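PDB 5C17: MerB2 from Bacillus megaterium, which probably cleaves the carbon-mercury bond of organomercurial compounds, as an alkylmercury lyase of the MerB family, and here holds a mercury(II) ion. Local coordinates for residues Glu21-Pro24 with Ile25-Ile29; Val58-Ile61 with Leu62-Gln66; Ser121-Ala124 with Tyr125-Glu128; Gly162-Cys165 with Lys166-Tyr170. All blocks are in the same frame, centred on the assembly; numbering follows the deposited sequence.

Contact 1 (Glu21-Pro24 with Ile25-Ile29)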
# COMPACT_ATOMS: atom_id res chain seq x y z
N GLU A 21 2.34 -0.27 20.92
CA GLU A 21 2.43 1.12 20.45
C GLU A 21 2.53 1.21 18.93
O GLU A 21 2.78 2.28 18.37
CB GLU A 21 3.62 1.84 21.10
CG GLU A 21 3.54 1.97 22.63
CD GLU A 21 2.42 2.89 23.17
OE1 GLU A 21 1.62 3.48 22.40
OE2 GLU A 21 2.33 3.03 24.41
N SER A 22 2.26 0.11 18.25
CA SER A 22 2.37 0.11 16.79
C SER A 22 1.40 1.07 16.11
O SER A 22 1.76 1.75 15.15
CB SER A 22 2.18 -1.28 16.23
OG SER A 22 3.27 -2.12 16.59
N VAL A 23 0.14 1.10 16.56
CA VAL A 23 -0.84 1.93 15.86
C VAL A 23 -0.57 3.43 16.04
O VAL A 23 -0.58 4.16 15.06
CB VAL A 23 -2.31 1.54 16.19
CG1 VAL A 23 -3.28 2.54 15.59
CG2 VAL A 23 -2.60 0.16 15.63
N PRO A 24 -0.30 3.90 17.27
CA PRO A 24 0.06 5.33 17.38
C PRO A 24 1.24 5.73 16.48
O PRO A 24 1.22 6.78 15.83
CB PRO A 24 0.40 5.49 18.87
CG PRO A 24 -0.46 4.45 19.54
CD PRO A 24 -0.45 3.27 18.59
N ILE A 25 2.26 4.87 16.43
CA ILE A 25 3.44 5.15 15.62
C ILE A 25 3.14 5.08 14.12
O ILE A 25 3.51 5.98 13.37
CB ILE A 25 4.62 4.23 16.06
CG1 ILE A 25 5.13 4.70 17.43
CG2 ILE A 25 5.74 4.23 15.02
CD1 ILE A 25 6.02 3.71 18.13
N LEU A 26 2.43 4.03 13.69
CA LEU A 26 2.05 3.89 12.29
C LEU A 26 1.18 5.05 11.84
O LEU A 26 1.39 5.58 10.74
CB LEU A 26 1.34 2.58 12.02
CG LEU A 26 2.26 1.37 11.88
CD1 LEU A 26 1.45 0.09 11.95
CD2 LEU A 26 3.08 1.42 10.58
N ARG A 27 0.21 5.46 12.65
CA ARG A 27 -0.62 6.61 12.27
C ARG A 27 0.24 7.84 12.05
O ARG A 27 0.10 8.57 11.07
CB ARG A 27 -1.65 6.93 13.35
CG ARG A 27 -2.78 5.92 13.47
CD ARG A 27 -3.75 6.29 14.61
NE ARG A 27 -4.37 7.58 14.38
CZ ARG A 27 -5.43 7.76 13.61
NH1 ARG A 27 -6.04 6.74 13.03
NH2 ARG A 27 -5.87 8.99 13.41
N THR A 28 1.14 8.09 13.00
CA THR A 28 1.96 9.28 12.95
C THR A 28 2.81 9.27 11.68
O THR A 28 2.93 10.29 10.97
CB THR A 28 2.81 9.40 14.23
OG1 THR A 28 1.94 9.40 15.37
CG2 THR A 28 3.60 10.67 14.22
N ILE A 29 3.38 8.12 11.35
CA ILE A 29 4.21 8.02 10.15
C ILE A 29 3.35 8.21 8.89
O ILE A 29 3.65 9.02 8.01
CB ILE A 29 4.94 6.67 10.07
CG1 ILE A 29 5.93 6.51 11.23
CG2 ILE A 29 5.68 6.55 8.74
CD1 ILE A 29 6.50 5.09 11.40
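Thr-28 and Pro-24 meet through one carbonyl oxygen: Pro-24 O accepts the hydroxyl of Thr-28 OG1 at 2.8 Å and the amide of Thr-28 N at 3.1 Å. The two donors come from opposite faces of the carbonyl plane, the hydroxyl tilted 26° from it. The hydroxyl can fold back in this way because OG1 stands anti to the carbonyl carbon and beside its own backbone N (chi1 -57°). A valine here removes the hydroxyl, which would probably leave Pro-24 O with the amide as its one donor from this residue.

One residue earlier, Arg-27 N bonds to Val-23 O at 2.8 Å, and the aliphatic part of the arginine passes obliquely across the valine, with Val-23 CG1 3.9 Å from Arg-27 CD. The arginine chain then bends at chi3 (62°), and its NH1 finds the carbonyl oxygen of Leu-208. Leu-26 lays CG over the oxygen that its own amide uses, with CG 3.3 Å from Ser-22 O. The bond from Ile-25 N to Glu-21 O, at 3.3 Å, is longer than that from Arg-27 N to Val-23 O.

In the next shell, Ser-22 OG is hydrogen-bonded to the carbonyl of Pro-19. Thr-28 packs on helix 41-48, and Ile-25 and Leu-26 on helix 52-64. Glu-21 sits at the N-cap position and Pro-24 in the first turn, where a proline's missing amide hydrogen costs no helical bond; the successive i to i+4 bonds mark this as the N-terminal turn of the alpha-helix 22-34.

Contact 2 (Val58-Ile61 with Leu62-Gln66)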
# COMPACT_ATOMS: atom_id res chain seq x y z
N VAL A 58 9.87 -0.46 18.24
CA VAL A 58 8.71 -0.59 17.37
C VAL A 58 9.10 -0.26 15.93
O VAL A 58 8.76 -0.99 15.00
CB VAL A 58 7.56 0.30 17.83
CG1 VAL A 58 6.44 0.29 16.80
CG2 VAL A 58 7.04 -0.18 19.19
N VAL A 59 9.82 0.84 15.73
CA VAL A 59 10.27 1.19 14.38
C VAL A 59 11.13 0.07 13.77
O VAL A 59 10.97 -0.28 12.59
CB VAL A 59 11.01 2.53 14.38
CG1 VAL A 59 11.76 2.77 13.07
CG2 VAL A 59 10.02 3.68 14.66
N LYS A 60 12.01 -0.55 14.57
CA LYS A 60 12.82 -1.67 14.09
C LYS A 60 11.93 -2.80 13.56
O LYS A 60 12.18 -3.34 12.49
CB LYS A 60 13.75 -2.19 15.19
CG LYS A 60 14.62 -3.36 14.78
CD LYS A 60 15.59 -3.78 15.88
CE LYS A 60 16.51 -4.89 15.39
NZ LYS A 60 17.61 -5.16 16.36
N ILE A 61 10.90 -3.16 14.32
CA ILE A 61 9.99 -4.24 13.92
C ILE A 61 9.25 -3.87 12.65
O ILE A 61 9.13 -4.69 11.72
CB ILE A 61 9.01 -4.59 15.05
CG1 ILE A 61 9.74 -5.38 16.12
CG2 ILE A 61 7.83 -5.42 14.52
CD1 ILE A 61 9.02 -5.44 17.45
N LEU A 62 8.71 -2.65 12.59
CA LEU A 62 7.95 -2.22 11.41
C LEU A 62 8.84 -2.22 10.17
O LEU A 62 8.39 -2.58 9.08
CB LEU A 62 7.33 -0.85 11.63
CG LEU A 62 6.30 -0.75 12.75
CD1 LEU A 62 5.93 0.71 12.97
CD2 LEU A 62 5.10 -1.60 12.48
N ALA A 63 10.10 -1.84 10.33
CA ALA A 63 11.03 -1.84 9.21
C ALA A 63 11.40 -3.27 8.78
O ALA A 63 11.50 -3.56 7.58
CB ALA A 63 12.26 -1.02 9.54
N GLN A 64 11.59 -4.17 9.75
CA GLN A 64 11.86 -5.57 9.45
C GLN A 64 10.72 -6.18 8.64
O GLN A 64 10.94 -6.93 7.68
CB GLN A 64 12.09 -6.39 10.73
CG GLN A 64 13.41 -6.11 11.44
CD GLN A 64 13.55 -6.80 12.81
OE1 GLN A 64 12.57 -6.97 13.55
NE2 GLN A 64 14.78 -7.19 13.14
N ARG A 65 9.48 -5.82 9.00
CA ARG A 65 8.29 -6.31 8.31
C ARG A 65 8.03 -5.54 7.01
O ARG A 65 7.10 -5.85 6.28
CB ARG A 65 7.07 -6.18 9.23
CG ARG A 65 7.07 -7.14 10.39
CD ARG A 65 5.85 -6.95 11.28
NE ARG A 65 5.69 -8.02 12.26
CZ ARG A 65 5.08 -9.17 12.00
NH1 ARG A 65 4.58 -9.39 10.79
NH2 ARG A 65 4.97 -10.09 12.94
N GLN A 66 8.88 -4.57 6.72
CA GLN A 66 8.74 -3.70 5.55
C GLN A 66 7.34 -3.10 5.46
O GLN A 66 6.80 -2.88 4.37
CB GLN A 66 9.13 -4.45 4.28
CG GLN A 66 10.54 -4.97 4.33
CD GLN A 66 10.98 -5.65 3.04
OE1 GLN A 66 10.17 -6.07 2.23
NE2 GLN A 66 12.28 -5.76 2.86
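Val-58 and Leu-62 form the close-packed side of this helix turn: their side chains lie next to each other, pointing the same way, with Val-58 CG1 3.9 Å from Leu-62 CD1. The valine branch stands anti to its amide nitrogen (chi1 172°), which carries CG1 along the helix to meet the leucine. Leu-62 CG also rests 3.3 Å from Val-58 O, the oxygen that takes the leucine amide at 2.9 Å with an N-H...O angle of 168°. Both residues are buried, with Ile-25 of helix 22-34 touching each of them.

Backbone bonds of the same i to i+4 kind continue to Arg-65 N, which reaches Ile-61 O at 3.0 Å. There the alpha-helix 52-64 stops in a Schellman motif: Gln-66 takes a positive phi (51°) and its amide turns back to Ala-63 O at 2.9 Å.

The solvent side is looser. Lys-60 and Gln-64 are exposed and cross at a slant; in the glutamine conformer described here, Lys-60 CE lies 3.7 Å from Gln-64 NE2, carbon against amide nitrogen. The lysine chain is fully extended, and a second conformer of the glutamine makes this contact doubtful and suggests some mobility. Between the two sides, Ile-61 and Arg-65 run alongside one another, with Ile-61 CG2 at the edge of the guanidinium, 4.1 Å from Arg-65 NE. The far end of that guanidinium is held from elsewhere, by a salt bridge from NH2 to Glu-157 and a hydrogen bond from NH1 to the carbonyl of Ser-156.

Contact 3 (Ser121-Ala124 with Tyr125-Glu128)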
# COMPACT_ATOMS: atom_id res chain seq x y z
N SER A 121 0.02 3.97 -13.76
CA SER A 121 0.79 2.77 -13.53
C SER A 121 1.10 2.09 -14.85
O SER A 121 0.99 2.72 -15.91
CB SER A 121 0.05 1.84 -12.57
OG SER A 121 0.85 0.75 -12.15
N ARG A 122 1.47 0.81 -14.79
CA ARG A 122 1.90 0.05 -15.96
C ARG A 122 1.33 -1.35 -15.91
O ARG A 122 1.25 -1.94 -14.84
CB ARG A 122 3.42 -0.07 -16.02
CG ARG A 122 4.16 1.25 -16.23
CD ARG A 122 4.11 1.67 -17.66
NE ARG A 122 4.63 3.02 -17.84
CZ ARG A 122 4.71 3.63 -19.02
NH1 ARG A 122 4.35 2.98 -20.13
NH2 ARG A 122 5.15 4.87 -19.11
N CYS A 123 0.98 -1.90 -17.07
CA CYS A 123 0.65 -3.31 -17.16
C CYS A 123 1.92 -4.12 -16.93
O CYS A 123 2.91 -3.91 -17.61
CB CYS A 123 0.08 -3.66 -18.53
SG CYS A 123 -0.29 -5.42 -18.76
N ALA A 124 1.87 -5.04 -15.98
CA ALA A 124 3.04 -5.86 -15.66
C ALA A 124 3.41 -6.80 -16.81
O ALA A 124 4.52 -7.33 -16.83
CB ALA A 124 2.81 -6.65 -14.39
N TYR A 125 2.51 -7.02 -17.75
CA TYR A 125 2.83 -7.83 -18.91
C TYR A 125 3.29 -6.97 -20.09
O TYR A 125 4.43 -7.10 -20.54
CB TYR A 125 1.68 -8.74 -19.33
CG TYR A 125 2.12 -9.76 -20.35
CD1 TYR A 125 3.09 -10.71 -20.04
CD2 TYR A 125 1.58 -9.77 -21.62
CE1 TYR A 125 3.51 -11.64 -20.96
CE2 TYR A 125 2.00 -10.72 -22.57
CZ TYR A 125 2.95 -11.65 -22.22
OH TYR A 125 3.39 -12.58 -23.14
N THR A 126 2.44 -6.08 -20.58
CA THR A 126 2.75 -5.39 -21.82
C THR A 126 3.60 -4.15 -21.67
O THR A 126 4.16 -3.67 -22.65
CB THR A 126 1.50 -4.93 -22.55
OG1 THR A 126 0.93 -3.84 -21.84
CG2 THR A 126 0.49 -6.06 -22.73
N GLY A 127 3.68 -3.61 -20.45
CA GLY A 127 4.39 -2.36 -20.23
C GLY A 127 3.59 -1.11 -20.59
O GLY A 127 4.08 0.00 -20.43
N GLU A 128 2.37 -1.28 -21.08
CA GLU A 128 1.59 -0.13 -21.50
C GLU A 128 1.12 0.69 -20.29
O GLU A 128 1.02 0.16 -19.18
CB GLU A 128 0.39 -0.57 -22.33
CG GLU A 128 -0.74 -1.18 -21.53
CD GLU A 128 -1.74 -1.86 -22.45
OE1 GLU A 128 -2.73 -1.22 -22.82
OE2 GLU A 128 -1.49 -3.02 -22.83
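The backbone reverses between Arg-122 and Glu-128, the two halves running 148° apart, and Cys-123 closes the turn with both its polar backbone atoms: Cys-123 N donates to Glu-128 O at 2.9 Å, and Cys-123 O accepts from Gly-127 N at 3.0 Å. This is the connection of a beta-hairpin, joining the antiparallel strands 117-122 and 129-135. Gly-127 has a positive phi and a psi near zero, angles at which a CB would press on the carbonyl oxygen before it.

Inside the turn, a chi1 of 177° swings the sulfur of Cys-123 across from its own amide nitrogen and within range of two amides of the bend. Thr-126 N donates to Cys-123 SG at 3.3 Å in an almost straight line, and Tyr-125 N adds a weak second bond to the same sulfur. Thr-126 OG1 packs on Cys-123 CB at 3.4 Å and accepts from Glu-128 N at 3.0 Å, an ST turn; its proton goes to Glu-128 OE2, on the anti lone pair of that oxygen. The hydroxyl is thereby held as acceptor and donor at once. The OH of Tyr-125 is hydrogen-bonded to Glu-183, and its side chain packs on helix 174-183.

Outside the bend, the exposed Arg-122 folds at chi2 and puts Gly-127 O at the edge of its guanidinium: Arg-122 NH1 donates to Gly-127 O at 3.0 Å, the oxygen lying 15° out of the guanidinium plane.

Contact 4 (Gly162-Cys165 with Lys166-Tyr170). With HG (mercury (II) ion), chain B; DTV ((2S,3S)-1,4-dimercaptobutane-2,3-diol), chain D.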
# COMPACT_ATOMS: atom_id res chain seq x y z
N GLY A 162 8.85 -4.91 0.08
CA GLY A 162 9.78 -5.68 -0.73
C GLY A 162 9.46 -7.16 -0.78
O GLY A 162 10.30 -7.98 -1.20
N GLY A 163 8.25 -7.50 -0.37
CA GLY A 163 7.79 -8.88 -0.31
C GLY A 163 6.49 -9.03 -1.07
O GLY A 163 6.48 -9.10 -2.30
N THR A 164 5.38 -9.04 -0.36
CA THR A 164 4.09 -9.29 -0.97
C THR A 164 3.74 -8.21 -2.00
O THR A 164 3.16 -8.51 -3.04
CB THR A 164 3.03 -9.40 0.11
OG1 THR A 164 3.39 -10.48 0.98
CG2 THR A 164 1.65 -9.66 -0.48
N CYS A 165 4.10 -6.95 -1.75
CA CYS A 165 3.75 -5.88 -2.68
C CYS A 165 4.39 -6.10 -4.06
O CYS A 165 3.83 -5.69 -5.07
CB CYS A 165 4.09 -4.49 -2.12
SG CYS A 165 3.05 -4.00 -0.72
N LYS A 166 5.55 -6.75 -4.09
CA LYS A 166 6.23 -7.05 -5.35
C LYS A 166 5.55 -8.17 -6.14
O LYS A 166 5.89 -8.40 -7.30
CB LYS A 166 7.71 -7.42 -5.13
CG LYS A 166 8.59 -6.28 -4.62
CD LYS A 166 10.03 -6.76 -4.30
CE LYS A 166 10.82 -7.21 -5.54
NZ LYS A 166 12.20 -7.63 -5.18
N GLN A 167 4.62 -8.87 -5.52
CA GLN A 167 3.89 -9.97 -6.15
C GLN A 167 2.50 -9.58 -6.66
O GLN A 167 1.82 -10.39 -7.28
CB GLN A 167 3.75 -11.13 -5.16
CG GLN A 167 5.07 -11.72 -4.67
CD GLN A 167 4.85 -12.72 -3.55
OE1 GLN A 167 5.28 -12.50 -2.42
NE2 GLN A 167 4.16 -13.81 -3.86
N ILE A 168 2.10 -8.33 -6.41
CA ILE A 168 0.81 -7.80 -6.81
C ILE A 168 1.06 -6.91 -8.03
O ILE A 168 1.99 -6.20 -8.05
CB ILE A 168 0.21 -7.01 -5.65
CG1 ILE A 168 -0.15 -7.94 -4.48
CG2 ILE A 168 -0.95 -6.11 -6.11
CD1 ILE A 168 -0.39 -7.24 -3.17
N HIS A 169 0.16 -7.01 -9.00
CA HIS A 169 0.31 -6.30 -10.25
C HIS A 169 -1.01 -5.80 -10.83
O HIS A 169 -2.07 -6.29 -10.57
CB HIS A 169 0.89 -7.27 -11.30
CG HIS A 169 2.13 -7.98 -10.86
ND1 HIS A 169 3.31 -7.33 -10.60
CD2 HIS A 169 2.35 -9.29 -10.67
CE1 HIS A 169 4.20 -8.22 -10.24
NE2 HIS A 169 3.64 -9.41 -10.26
N TYR A 170 -0.86 -4.76 -11.64
CA TYR A 170 -1.90 -4.30 -12.55
C TYR A 170 -1.65 -5.07 -13.86
O TYR A 170 -0.55 -5.26 -14.27
CB TYR A 170 -1.81 -2.80 -12.89
CG TYR A 170 -2.66 -1.85 -12.04
CD1 TYR A 170 -4.03 -1.95 -11.96
CD2 TYR A 170 -2.07 -0.81 -11.36
CE1 TYR A 170 -4.76 -1.07 -11.24
CE2 TYR A 170 -2.80 0.07 -10.61
CZ TYR A 170 -4.16 -0.07 -10.54
OH TYR A 170 -4.96 0.77 -9.84
HG HG B . 0.80 -3.60 -1.44
S1 DTV D . 0.83 -9.19 3.28
C1 DTV D . -0.15 -7.88 2.54
C2 DTV D . 0.64 -6.60 2.32
O2 DTV D . 1.63 -6.81 1.36
C3 DTV D . -0.23 -5.42 1.85
O3 DTV D . -1.17 -5.11 2.86
C4 DTV D . -0.96 -5.69 0.55
S4 DTV D . -1.45 -4.19 -0.28
O HOH W 1 3.97 -12.68 0.18
O HOH W 2 0.78 -2.27 0.63
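Thr-164 O accepts from Gln-167 N at 2.9 Å, with the donor standing above the carbonyl plane, 58° out of it, rather than on a lone pair. Weak bonds accompany it on both sides: Lys-166 N to Gly-163 O, and Ile-168 N to Cys-165 O at 3.4 Å. The turn links helix 160-164 to strand 169-171 and carries half of the protein's mercury site. Cys-165 SG binds the mercury at 2.4 Å, with Cys-102 as the other protein ligand; sulfur S4 of the bound dithiol lies 2.6 Å from the metal, and a water completes the ligands.

Thr-164 lies against the same dithiol, its CB 3.2 Å from DTV O2. With OG1 beside the backbone N (chi1 -59°), the methyl CG2 falls anti to that nitrogen and also reaches the ligand, 3.4 Å from DTV O2. A glycine here removes both of these carbons, which would probably open a gap beside the dithiol and let it shift. Gln-167 OE1 accepts from a second water at 2.9 Å. On the outer side, Lys-166 bends at chi3 and sets CD 3.3 Å from Gly-162 O.

In the fold
Contacts 1 and 2 lie on neighbouring helices and pack directly: Ile-25 CD1 is 3.7 Å from Val-58 CG1, and Leu-26 CD2 is 3.8 Å from Leu-62 CD1. Contact 2 meets contact 4 where the helix 52-64 ends, with Gly-162 N 2.8 Å from Gln-66 OE1. On its other side contact 4 joins contact 3, with Ala-124 N 3.0 Å from Tyr-170 O. Only contact 4 binds the metal; the side chains of Leu-26 and Arg-65 are each about 13 Å from the mercury, and that of Ser-121 about 12 Å. Contacts 1 and 3 have centres about 34 Å apart, on opposite sides of the chain's centre.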